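Local coordinates for thiamine-binding periplasmic protein (Escherichia coli, PDB 2QRY) that binds thiamine, thiamine phosphate and thiamine diphosphate in the periplasm as the solute-binding component of the ThiBPQ ABC transporter that imports thiamine, at residues L85-L90 against T305-P310; V156-P161 against L168-W173; D160-T165 against S322-A327; W173-Y178 against Q318-E323. One frame throughout, in Å; residues are numbered along the deposited sequence.

Interaction 1: L85-L90 against T305-P310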
# COMPACT_ATOMS: atom_id res chain seq x y z
N LEU A 85 1.00 0.61 7.44
CA LEU A 85 0.32 -0.68 7.53
C LEU A 85 -0.94 -0.40 6.73
O LEU A 85 -1.08 0.69 6.20
CB LEU A 85 -0.06 -1.01 8.97
CG LEU A 85 1.05 -1.20 10.00
CD1 LEU A 85 0.42 -1.54 11.35
CD2 LEU A 85 1.98 -2.31 9.55
N ASP A 86 -1.84 -1.36 6.60
CA ASP A 86 -3.07 -1.06 5.87
C ASP A 86 -4.26 -1.84 6.39
O ASP A 86 -4.16 -2.60 7.35
CB ASP A 86 -2.88 -1.26 4.35
CG ASP A 86 -2.87 -2.72 3.93
OD1 ASP A 86 -3.14 -3.61 4.77
OD2 ASP A 86 -2.60 -2.97 2.73
N ASN A 87 -5.40 -1.63 5.74
CA ASN A 87 -6.66 -2.25 6.13
C ASN A 87 -6.61 -3.77 6.30
O ASN A 87 -7.35 -4.32 7.11
CB ASN A 87 -7.75 -1.88 5.11
CG ASN A 87 -7.40 -2.32 3.71
OD1 ASN A 87 -6.33 -2.00 3.19
ND2 ASN A 87 -8.31 -3.05 3.08
N ASN A 88 -5.76 -4.45 5.54
CA ASN A 88 -5.66 -5.90 5.63
C ASN A 88 -4.88 -6.40 6.84
O ASN A 88 -4.91 -7.60 7.15
CB ASN A 88 -5.02 -6.47 4.36
CG ASN A 88 -5.83 -6.17 3.12
OD1 ASN A 88 -7.05 -6.38 3.08
ND2 ASN A 88 -5.16 -5.69 2.08
N LEU A 89 -4.19 -5.51 7.53
CA LEU A 89 -3.39 -5.92 8.68
C LEU A 89 -3.94 -5.45 10.02
O LEU A 89 -3.35 -5.75 11.06
CB LEU A 89 -1.96 -5.40 8.53
CG LEU A 89 -1.13 -5.84 7.33
CD1 LEU A 89 0.12 -4.97 7.23
CD2 LEU A 89 -0.75 -7.32 7.48
N LEU A 90 -5.05 -4.72 10.00
CA LEU A 90 -5.65 -4.18 11.22
C LEU A 90 -5.84 -5.19 12.36
O LEU A 90 -5.37 -4.97 13.47
CB LEU A 90 -7.00 -3.53 10.92
CG LEU A 90 -7.02 -2.34 9.97
CD1 LEU A 90 -8.46 -1.80 9.89
CD2 LEU A 90 -6.07 -1.25 10.45
N THR A 305 -15.37 -2.60 -6.14
CA THR A 305 -14.29 -2.63 -5.17
C THR A 305 -14.37 -3.94 -4.38
O THR A 305 -15.46 -4.38 -4.00
CB THR A 305 -14.40 -1.44 -4.20
OG1 THR A 305 -13.93 -0.25 -4.86
CG2 THR A 305 -13.58 -1.68 -2.95
N LEU A 306 -13.22 -4.57 -4.14
CA LEU A 306 -13.16 -5.83 -3.40
C LEU A 306 -12.35 -5.68 -2.13
O LEU A 306 -11.29 -5.06 -2.13
CB LEU A 306 -12.53 -6.91 -4.27
CG LEU A 306 -13.21 -7.27 -5.59
CD1 LEU A 306 -12.30 -8.18 -6.39
CD2 LEU A 306 -14.55 -7.93 -5.32
N GLU A 307 -12.85 -6.28 -1.04
CA GLU A 307 -12.17 -6.21 0.24
C GLU A 307 -12.63 -7.29 1.23
O GLU A 307 -13.80 -7.67 1.27
CB GLU A 307 -12.41 -4.82 0.86
CG GLU A 307 -11.82 -4.61 2.25
CD GLU A 307 -12.21 -3.26 2.84
OE1 GLU A 307 -13.41 -2.94 2.84
OE2 GLU A 307 -11.32 -2.52 3.32
N PHE A 308 -11.67 -7.81 2.00
CA PHE A 308 -11.95 -8.80 3.04
C PHE A 308 -11.98 -7.97 4.31
O PHE A 308 -11.42 -6.88 4.35
CB PHE A 308 -10.83 -9.82 3.18
CG PHE A 308 -10.88 -10.92 2.19
CD1 PHE A 308 -9.90 -11.03 1.20
CD2 PHE A 308 -11.90 -11.87 2.25
CE1 PHE A 308 -9.94 -12.07 0.28
CE2 PHE A 308 -11.94 -12.92 1.33
CZ PHE A 308 -10.96 -13.02 0.34
N THR A 309 -12.63 -8.48 5.36
CA THR A 309 -12.66 -7.76 6.62
C THR A 309 -11.32 -8.05 7.28
O THR A 309 -10.70 -9.07 6.98
CB THR A 309 -13.78 -8.26 7.54
OG1 THR A 309 -13.46 -9.57 8.02
CG2 THR A 309 -15.11 -8.31 6.78
N PRO A 310 -10.84 -7.16 8.16
CA PRO A 310 -9.56 -7.40 8.82
C PRO A 310 -9.53 -8.76 9.51
O PRO A 310 -8.49 -9.41 9.58
CB PRO A 310 -9.46 -6.24 9.80
CG PRO A 310 -10.12 -5.13 9.04
CD PRO A 310 -11.36 -5.82 8.50
O HOH W 1 -6.14 -8.13 9.62
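N87 and E307 approach each other at a slant, with the amide plane of N87 turned 51° from the carboxylate plane of E307. Between them N87 ND2 gives a weak hydrogen bond to E307 OE2, 3.1 Å long and bent to 133° at the hydrogen. The glutamate, an exposed residue, reaches over with its chain extended beyond CG. The asparagine is gripped more firmly by strand 243-252: OD1 accepts from V247 N and ND2 also donates to L245 O, so two backbone partners fix the rotation of the amide. L90 and P310 instead run side by side and point the same way, L90 CD1 resting 3.8 Å from P310 CG. The same CG lies 3.5 Å from N87 O. Segment 85-90 takes the chain from the end of strand 81-86, a strand of the mixed sheet in this periplasmic solute-binding fold, through a turn into helix 90-96; P310 opens the C-terminal helix 310-328. D86 shapes the turn as an Asx turn, its OD1 taking the backbone N of N88 at 2.9 Å from above the carboxylate plane. One water donates to N88 O at 2.8 Å and to P310 O at 2.7 Å, joining the two backbones.

Interaction 2: V156-P161 against L168-W173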
# COMPACT_ATOMS: atom_id res chain seq x y z
N VAL A 156 5.30 -11.15 -15.99
CA VAL A 156 4.77 -10.49 -14.81
C VAL A 156 5.73 -10.47 -13.63
O VAL A 156 6.50 -11.40 -13.44
CB VAL A 156 3.45 -11.17 -14.36
CG1 VAL A 156 3.03 -10.67 -13.00
CG2 VAL A 156 2.36 -10.90 -15.37
N ILE A 157 5.68 -9.39 -12.86
CA ILE A 157 6.49 -9.24 -11.66
C ILE A 157 5.57 -8.72 -10.55
O ILE A 157 4.75 -7.84 -10.78
CB ILE A 157 7.67 -8.25 -11.87
CG1 ILE A 157 8.75 -8.92 -12.73
CG2 ILE A 157 8.27 -7.84 -10.53
CD1 ILE A 157 9.93 -8.02 -13.07
N TYR A 158 5.69 -9.27 -9.35
CA TYR A 158 4.88 -8.79 -8.24
C TYR A 158 5.63 -8.94 -6.92
O TYR A 158 6.77 -9.41 -6.92
CB TYR A 158 3.53 -9.53 -8.20
CG TYR A 158 3.62 -11.02 -7.93
CD1 TYR A 158 3.60 -11.51 -6.63
CD2 TYR A 158 3.75 -11.92 -8.98
CE1 TYR A 158 3.70 -12.88 -6.38
CE2 TYR A 158 3.85 -13.29 -8.74
CZ TYR A 158 3.82 -13.76 -7.44
OH TYR A 158 3.93 -15.11 -7.19
N GLN A 159 5.02 -8.53 -5.82
CA GLN A 159 5.68 -8.59 -4.52
C GLN A 159 5.28 -9.74 -3.61
O GLN A 159 4.20 -10.32 -3.73
CB GLN A 159 5.47 -7.28 -3.75
CG GLN A 159 5.75 -6.01 -4.55
CD GLN A 159 4.66 -5.73 -5.57
OE1 GLN A 159 3.49 -5.92 -5.29
NE2 GLN A 159 5.06 -5.28 -6.75
N ASP A 160 6.18 -10.04 -2.68
CA ASP A 160 6.00 -11.11 -1.70
C ASP A 160 4.93 -10.70 -0.69
O ASP A 160 5.06 -9.68 -0.01
CB ASP A 160 7.32 -11.35 -0.97
CG ASP A 160 7.29 -12.59 -0.11
OD1 ASP A 160 6.23 -12.87 0.49
OD2 ASP A 160 8.32 -13.28 -0.01
N PRO A 161 3.84 -11.48 -0.59
CA PRO A 161 2.75 -11.17 0.35
C PRO A 161 3.15 -11.19 1.83
O PRO A 161 2.44 -10.65 2.68
CB PRO A 161 1.69 -12.22 -0.00
CG PRO A 161 2.50 -13.36 -0.55
CD PRO A 161 3.51 -12.66 -1.42
N LEU A 168 0.49 -8.56 -0.52
CA LEU A 168 -0.59 -9.14 0.26
C LEU A 168 -1.88 -8.84 -0.51
O LEU A 168 -2.78 -9.68 -0.58
CB LEU A 168 -0.66 -8.49 1.64
CG LEU A 168 -1.10 -9.34 2.83
CD1 LEU A 168 -1.74 -8.39 3.86
CD2 LEU A 168 -2.08 -10.44 2.43
N GLY A 169 -1.94 -7.65 -1.09
CA GLY A 169 -3.09 -7.24 -1.88
C GLY A 169 -3.37 -8.21 -3.02
O GLY A 169 -4.50 -8.66 -3.19
N LEU A 170 -2.34 -8.52 -3.81
CA LEU A 170 -2.51 -9.45 -4.92
C LEU A 170 -2.92 -10.83 -4.42
O LEU A 170 -3.73 -11.51 -5.05
CB LEU A 170 -1.21 -9.57 -5.73
CG LEU A 170 -1.28 -10.58 -6.88
CD1 LEU A 170 -2.42 -10.21 -7.81
CD2 LEU A 170 0.05 -10.58 -7.64
N LEU A 171 -2.37 -11.26 -3.29
CA LEU A 171 -2.73 -12.56 -2.73
C LEU A 171 -4.22 -12.61 -2.44
O LEU A 171 -4.90 -13.57 -2.79
CB LEU A 171 -1.96 -12.84 -1.43
CG LEU A 171 -2.36 -14.15 -0.73
CD1 LEU A 171 -1.51 -15.31 -1.24
CD2 LEU A 171 -2.18 -14.01 0.78
N LEU A 172 -4.75 -11.55 -1.82
CA LEU A 172 -6.16 -11.51 -1.47
C LEU A 172 -7.05 -11.30 -2.69
O LEU A 172 -8.16 -11.83 -2.77
CB LEU A 172 -6.41 -10.42 -0.42
CG LEU A 172 -5.50 -10.57 0.81
CD1 LEU A 172 -5.61 -9.35 1.69
CD2 LEU A 172 -5.88 -11.84 1.57
N TRP A 173 -6.53 -10.54 -3.65
CA TRP A 173 -7.25 -10.27 -4.88
C TRP A 173 -7.49 -11.58 -5.61
O TRP A 173 -8.60 -11.85 -6.07
CB TRP A 173 -6.44 -9.32 -5.75
CG TRP A 173 -7.16 -8.81 -6.95
CD1 TRP A 173 -8.50 -8.83 -7.18
CD2 TRP A 173 -6.57 -8.09 -8.05
NE1 TRP A 173 -8.79 -8.16 -8.35
CE2 TRP A 173 -7.62 -7.69 -8.90
CE3 TRP A 173 -5.26 -7.74 -8.39
CZ2 TRP A 173 -7.40 -6.96 -10.07
CZ3 TRP A 173 -5.03 -7.02 -9.55
CH2 TRP A 173 -6.10 -6.64 -10.38
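Strand 156-159 of the mixed sheet leads through a short loop into helix 165-178, the first strand and helix of a crossover to the parallel strand 193-197, and the end of the strand and the loop pack back against the helix in a buried, apolar contact. Y158 and L170 meet at about a right angle. The leucine methyl CD2 sits 3.6 Å from Y158 CG and 3.7 Å from Y158 CB, touching the root of the ring obliquely. Y158 CG is placed between its own backbone N and carbonyl carbon (chi1 64°), which stands the ring off the strand beside the helix. Its hydroxyl accepts a hydrogen bond from W324 NE1 of helix 310-328, so the ring is held at both ends: by packing at the root and by a hydrogen bond at the tip. L170 also touches L216 of the neighbouring parallel strand 214-218, so it packs between helix and sheet.

At the other end P161 takes the chain close in to the helix, with its CA only 3.9 Å from the CA of L168. P161 CB lies 3.8 Å from L168 CA, and on the next turn L171 presents its CB to the same proline carbon. L171 continues outward to W324 and I321, while L168 lies against N88. On the carbonyl side of the proline, L168 CG stands 3.8 Å from P161 O.

Interaction 3: D160-T165 against S322-A327. With TPS (thiamin phosphate), chain E.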
# COMPACT_ATOMS: atom_id res chain seq x y z
N ASP A 160 6.18 -10.04 -2.68
CA ASP A 160 6.00 -11.11 -1.70
C ASP A 160 4.93 -10.70 -0.69
O ASP A 160 5.06 -9.68 -0.01
CB ASP A 160 7.32 -11.35 -0.97
CG ASP A 160 7.29 -12.59 -0.11
OD1 ASP A 160 6.23 -12.87 0.49
OD2 ASP A 160 8.32 -13.28 -0.01
N PRO A 161 3.84 -11.48 -0.59
CA PRO A 161 2.75 -11.17 0.35
C PRO A 161 3.15 -11.19 1.83
O PRO A 161 2.44 -10.65 2.68
CB PRO A 161 1.69 -12.22 -0.00
CG PRO A 161 2.50 -13.36 -0.55
CD PRO A 161 3.51 -12.66 -1.42
N ARG A 162 4.29 -11.81 2.13
CA ARG A 162 4.78 -11.89 3.50
C ARG A 162 5.49 -10.61 3.91
O ARG A 162 5.67 -10.34 5.10
CB ARG A 162 5.73 -13.09 3.63
CG ARG A 162 5.09 -14.44 3.35
CD ARG A 162 6.12 -15.55 3.17
NE ARG A 162 6.97 -15.32 2.00
CZ ARG A 162 7.79 -16.22 1.47
NH1 ARG A 162 7.89 -17.44 2.01
NH2 ARG A 162 8.52 -15.91 0.41
N THR A 163 5.89 -9.80 2.94
CA THR A 163 6.61 -8.57 3.24
C THR A 163 5.96 -7.27 2.74
O THR A 163 6.06 -6.24 3.41
CB THR A 163 8.04 -8.63 2.66
OG1 THR A 163 7.97 -8.77 1.23
CG2 THR A 163 8.79 -9.82 3.23
N SER A 164 5.31 -7.33 1.58
CA SER A 164 4.69 -6.16 0.95
C SER A 164 3.16 -6.09 0.96
O SER A 164 2.48 -7.07 0.64
CB SER A 164 5.19 -6.07 -0.51
OG SER A 164 4.42 -5.19 -1.32
N THR A 165 2.60 -4.93 1.30
CA THR A 165 1.15 -4.79 1.30
C THR A 165 0.58 -5.00 -0.10
O THR A 165 -0.45 -5.65 -0.25
CB THR A 165 0.70 -3.42 1.89
OG1 THR A 165 1.49 -2.36 1.37
CG2 THR A 165 0.81 -3.44 3.41
N SER A 322 0.81 -19.86 2.55
CA SER A 322 1.45 -21.17 2.51
C SER A 322 1.14 -21.86 1.18
O SER A 322 2.01 -22.46 0.56
CB SER A 322 0.96 -22.03 3.67
OG SER A 322 1.59 -23.29 3.66
N GLU A 323 -0.11 -21.75 0.75
CA GLU A 323 -0.52 -22.36 -0.51
C GLU A 323 0.15 -21.63 -1.66
O GLU A 323 0.65 -22.26 -2.59
CB GLU A 323 -2.04 -22.28 -0.64
CG GLU A 323 -2.75 -23.14 0.40
CD GLU A 323 -4.23 -22.83 0.53
OE1 GLU A 323 -4.94 -22.89 -0.51
OE2 GLU A 323 -4.68 -22.54 1.66
N TRP A 324 0.17 -20.30 -1.59
CA TRP A 324 0.80 -19.48 -2.61
C TRP A 324 2.26 -19.86 -2.86
O TRP A 324 2.65 -20.12 -4.00
CB TRP A 324 0.75 -18.00 -2.22
CG TRP A 324 1.73 -17.14 -2.99
CD1 TRP A 324 1.63 -16.74 -4.29
CD2 TRP A 324 3.00 -16.67 -2.52
NE1 TRP A 324 2.76 -16.04 -4.66
CE2 TRP A 324 3.62 -15.99 -3.60
CE3 TRP A 324 3.68 -16.75 -1.30
CZ2 TRP A 324 4.88 -15.39 -3.49
CZ3 TRP A 324 4.94 -16.16 -1.19
CH2 TRP A 324 5.53 -15.49 -2.27
N GLN A 325 3.06 -19.88 -1.80
CA GLN A 325 4.48 -20.19 -1.95
C GLN A 325 4.72 -21.58 -2.49
O GLN A 325 5.66 -21.80 -3.26
CB GLN A 325 5.23 -19.96 -0.63
CG GLN A 325 5.12 -21.06 0.41
CD GLN A 325 6.07 -22.22 0.14
OE1 GLN A 325 7.21 -22.02 -0.28
NE2 GLN A 325 5.60 -23.44 0.40
N ARG A 326 3.87 -22.53 -2.11
CA ARG A 326 4.03 -23.89 -2.59
C ARG A 326 3.73 -23.95 -4.09
O ARG A 326 4.40 -24.65 -4.84
CB ARG A 326 3.09 -24.84 -1.84
CG ARG A 326 3.17 -26.29 -2.31
CD ARG A 326 2.16 -27.17 -1.59
NE ARG A 326 2.40 -27.23 -0.14
CZ ARG A 326 3.40 -27.90 0.43
NH1 ARG A 326 4.27 -28.58 -0.31
NH2 ARG A 326 3.52 -27.89 1.76
N ALA A 327 2.73 -23.19 -4.51
CA ALA A 327 2.32 -23.18 -5.91
C ALA A 327 3.25 -22.45 -6.88
O ALA A 327 3.34 -22.82 -8.04
CB ALA A 327 0.92 -22.60 -6.03
CM2 TPS E . 4.60 5.39 -9.34
N3 TPS E . 2.89 2.95 -3.48
C2 TPS E . 3.94 2.37 -4.03
S1 TPS E . 4.35 1.12 -2.92
C5 TPS E . 3.08 1.42 -1.73
C4 TPS E . 2.42 2.50 -2.29
CM4 TPS E . 1.22 3.12 -1.59
C6 TPS E . 2.89 0.62 -0.47
C7 TPS E . 4.10 -0.31 -0.54
O7 TPS E . 4.18 -1.25 0.52
N1A TPS E . 2.88 4.33 -7.93
C2A TPS E . 3.99 5.07 -7.99
N3A TPS E . 4.58 5.52 -6.89
C4A TPS E . 4.08 5.26 -5.67
N4A TPS E . 4.71 5.74 -4.54
C5A TPS E . 2.89 4.48 -5.55
C6A TPS E . 2.31 4.02 -6.75
C7A TPS E . 2.23 4.12 -4.20
P1 TPS E . 5.51 -2.12 0.27
O1 TPS E . 5.47 -2.73 -1.16
O2 TPS E . 5.69 -3.24 1.37
O3 TPS E . 6.73 -1.17 0.34
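The main apolar contact is a CH-pi interaction: P161 lies over one face of the W324 ring, with CD 3.6 Å from the centroid of the six-membered ring and 13° off its normal. Proline and tryptophan come from opposite directions. W324 CG lies opposite its backbone N (chi1 162°), sending the indole from helix 310-328 toward the loop, where, beside its bond to Y158, W186 meets the ring edge-to-face.

The ionic part lies within the loop. R162 grips D160 side-on, NE giving 3.0 Å to the syn lone pair of OD1 and NH2 giving 2.7 Å to OD2, both oxygens close to the guanidinium plane. D160 OD1 also takes R162 N at 2.8 Å, closing an Asx turn. The guanidinium stands almost upright to the indole, planes 82° apart: W324 CZ3 lies over a guanidinium face, while R162 is at the indole edge.

Polar contacts with thiamin phosphate come from the far end of the loop. S164, the N-cap of helix 165-178, gives a hydrogen bond of 2.7 Å from OG to phosphate oxygen O1, although its position is less certain; T165 OG1 is 3.0 Å from O7. The bidentate pair and the CH-pi contact of P161 probably hold the shape of the loop that carries these pocket residues, and the positive end of the helix dipole of 165-178, near the phosphate, probably favours its negative charge.

Interaction 4: W173-Y178 against Q318-E323; sequences WMQKVY and QAWISE
Helices 165-178 and 310-328 meet here through one amide-on-indole stack: the side chain of Q175 lies over a face of the W320 ring, the amide tilted just 15° from the ring plane. Q175 CD is 3.3 Å above that plane, offset toward the rim, and Q175 CG makes a CH-pi contact, 3.5 Å from the centroid of the six-membered ring and 11° off its normal. OE1 comes within 3.2 Å of W320 NE1, but the angle is too poor for a hydrogen bond, as expected when the amide lies over the ring.

The bend at chi2 of Q175 (67°) lays the amide flat over the indole after CG has run out from the helix. One shell further, F308 meets the W320 ring and also touches Q175. K176 backs F308 through a cation-pi contact and gives its NZ to E307 O. L171 and L172 of helix 165-178 pack against W320 too, whereas A182 of the following helix touches Q175. The contact lies at the surface, away from the thiamine pocket, and the two helix backbones stay well apart, with 8.0 Å between the CA atoms of Q175 and W320. On the pyrrole side of the ring, Q175 NE2 sits 3.6 Å from W320 CD1.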
# COMPACT_ATOMS: atom_id res chain seq x y z
N TRP A 173 -6.53 -10.54 -3.65
CA TRP A 173 -7.25 -10.27 -4.88
C TRP A 173 -7.49 -11.58 -5.61
O TRP A 173 -8.60 -11.85 -6.07
CB TRP A 173 -6.44 -9.32 -5.75
CG TRP A 173 -7.16 -8.81 -6.95
CD1 TRP A 173 -8.50 -8.83 -7.18
CD2 TRP A 173 -6.57 -8.09 -8.05
NE1 TRP A 173 -8.79 -8.16 -8.35
CE2 TRP A 173 -7.62 -7.69 -8.90
CE3 TRP A 173 -5.26 -7.74 -8.39
CZ2 TRP A 173 -7.40 -6.96 -10.07
CZ3 TRP A 173 -5.03 -7.02 -9.55
CH2 TRP A 173 -6.10 -6.64 -10.38
N MSE A 174 -6.45 -12.39 -5.72
CA MSE A 174 -6.55 -13.69 -6.36
C MSE A 174 -7.53 -14.58 -5.59
O MSE A 174 -8.31 -15.34 -6.18
CB MSE A 174 -5.18 -14.36 -6.40
CG MSE A 174 -4.20 -13.78 -7.40
SE MSE A 174 -4.52 -14.43 -9.19
CE MSE A 174 -3.60 -16.14 -9.06
N GLN A 175 -7.50 -14.49 -4.26
CA GLN A 175 -8.37 -15.29 -3.41
C GLN A 175 -9.85 -14.94 -3.68
O GLN A 175 -10.71 -15.82 -3.72
CB GLN A 175 -8.03 -15.06 -1.94
CG GLN A 175 -8.77 -15.98 -1.00
CD GLN A 175 -8.34 -17.43 -1.16
OE1 GLN A 175 -9.12 -18.34 -0.90
NE2 GLN A 175 -7.09 -17.65 -1.57
N LYS A 176 -10.12 -13.66 -3.84
CA LYS A 176 -11.47 -13.20 -4.12
C LYS A 176 -11.93 -13.78 -5.46
O LYS A 176 -13.06 -14.27 -5.59
CB LYS A 176 -11.51 -11.67 -4.22
CG LYS A 176 -11.51 -10.92 -2.90
CD LYS A 176 -12.84 -11.08 -2.19
CE LYS A 176 -12.89 -10.20 -0.95
NZ LYS A 176 -14.18 -10.32 -0.22
N VAL A 177 -11.04 -13.74 -6.44
CA VAL A 177 -11.34 -14.21 -7.78
C VAL A 177 -11.40 -15.73 -7.99
O VAL A 177 -12.24 -16.21 -8.75
CB VAL A 177 -10.35 -13.56 -8.79
CG1 VAL A 177 -10.57 -14.11 -10.19
CG2 VAL A 177 -10.52 -12.05 -8.77
N TYR A 178 -10.54 -16.48 -7.32
CA TYR A 178 -10.53 -17.93 -7.50
C TYR A 178 -11.00 -18.80 -6.34
O TYR A 178 -11.30 -19.98 -6.53
CB TYR A 178 -9.14 -18.41 -7.91
CG TYR A 178 -8.77 -18.05 -9.32
CD1 TYR A 178 -8.17 -16.82 -9.62
CD2 TYR A 178 -9.04 -18.92 -10.37
CE1 TYR A 178 -7.86 -16.48 -10.93
CE2 TYR A 178 -8.74 -18.59 -11.68
CZ TYR A 178 -8.15 -17.38 -11.95
OH TYR A 178 -7.85 -17.07 -13.26
N GLN A 318 -2.22 -16.87 6.72
CA GLN A 318 -1.11 -17.81 6.84
C GLN A 318 -1.32 -19.02 5.94
O GLN A 318 -0.38 -19.47 5.28
CB GLN A 318 -0.92 -18.25 8.28
CG GLN A 318 -0.71 -17.09 9.26
CD GLN A 318 0.52 -16.24 8.94
OE1 GLN A 318 0.70 -15.16 9.52
NE2 GLN A 318 1.36 -16.71 8.03
N ALA A 319 -2.54 -19.54 5.90
CA ALA A 319 -2.81 -20.69 5.05
C ALA A 319 -2.78 -20.30 3.56
O ALA A 319 -2.31 -21.07 2.73
CB ALA A 319 -4.16 -21.31 5.41
N TRP A 320 -3.28 -19.11 3.24
CA TRP A 320 -3.30 -18.67 1.84
C TRP A 320 -1.89 -18.39 1.33
O TRP A 320 -1.59 -18.65 0.17
CB TRP A 320 -4.17 -17.42 1.67
CG TRP A 320 -5.63 -17.71 1.83
CD1 TRP A 320 -6.24 -18.92 1.67
CD2 TRP A 320 -6.66 -16.77 2.14
NE1 TRP A 320 -7.59 -18.80 1.87
CE2 TRP A 320 -7.88 -17.49 2.15
CE3 TRP A 320 -6.68 -15.40 2.41
CZ2 TRP A 320 -9.11 -16.87 2.42
CZ3 TRP A 320 -7.90 -14.79 2.67
CH2 TRP A 320 -9.10 -15.53 2.68
N ILE A 321 -1.05 -17.86 2.20
CA ILE A 321 0.33 -17.59 1.84
C ILE A 321 1.09 -18.91 1.67
O ILE A 321 1.90 -19.07 0.75
CB ILE A 321 1.01 -16.72 2.91
CG1 ILE A 321 0.57 -15.26 2.71
CG2 ILE A 321 2.53 -16.87 2.84
CD1 ILE A 321 1.02 -14.31 3.79
N SER A 322 0.81 -19.86 2.55
CA SER A 322 1.45 -21.17 2.51
C SER A 322 1.14 -21.86 1.18
O SER A 322 2.01 -22.46 0.56
CB SER A 322 0.96 -22.03 3.67
OG SER A 322 1.59 -23.29 3.66
N GLU A 323 -0.11 -21.75 0.75
CA GLU A 323 -0.52 -22.36 -0.51
C GLU A 323 0.15 -21.63 -1.66
O GLU A 323 0.65 -22.26 -2.59
CB GLU A 323 -2.04 -22.28 -0.64
CG GLU A 323 -2.75 -23.14 0.40
CD GLU A 323 -4.23 -22.83 0.53
OE1 GLU A 323 -4.94 -22.89 -0.51
OE2 GLU A 323 -4.68 -22.54 1.66

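Interactions 2 to 4 are built on helix 165-178, its preceding loop and the C-terminal helix 310-328; interaction 1 lies at the start of that last helix, with N88 touching L168 and L172. Interactions 2 and 3 share D160 and P161, with centres about 7 Å apart; interaction 4 joins the two helices further along, its centre about 9 Å from that of interaction 3. Interaction 1 stands about 14 Å from the centres of 2 and 4. Along the chain 85-90 comes first, then 156-178, and 305-327 closes every contact but interaction 2. The C-terminal helix thus packs across the loop and helix whose start contributes S164 and T165 to the thiamine site.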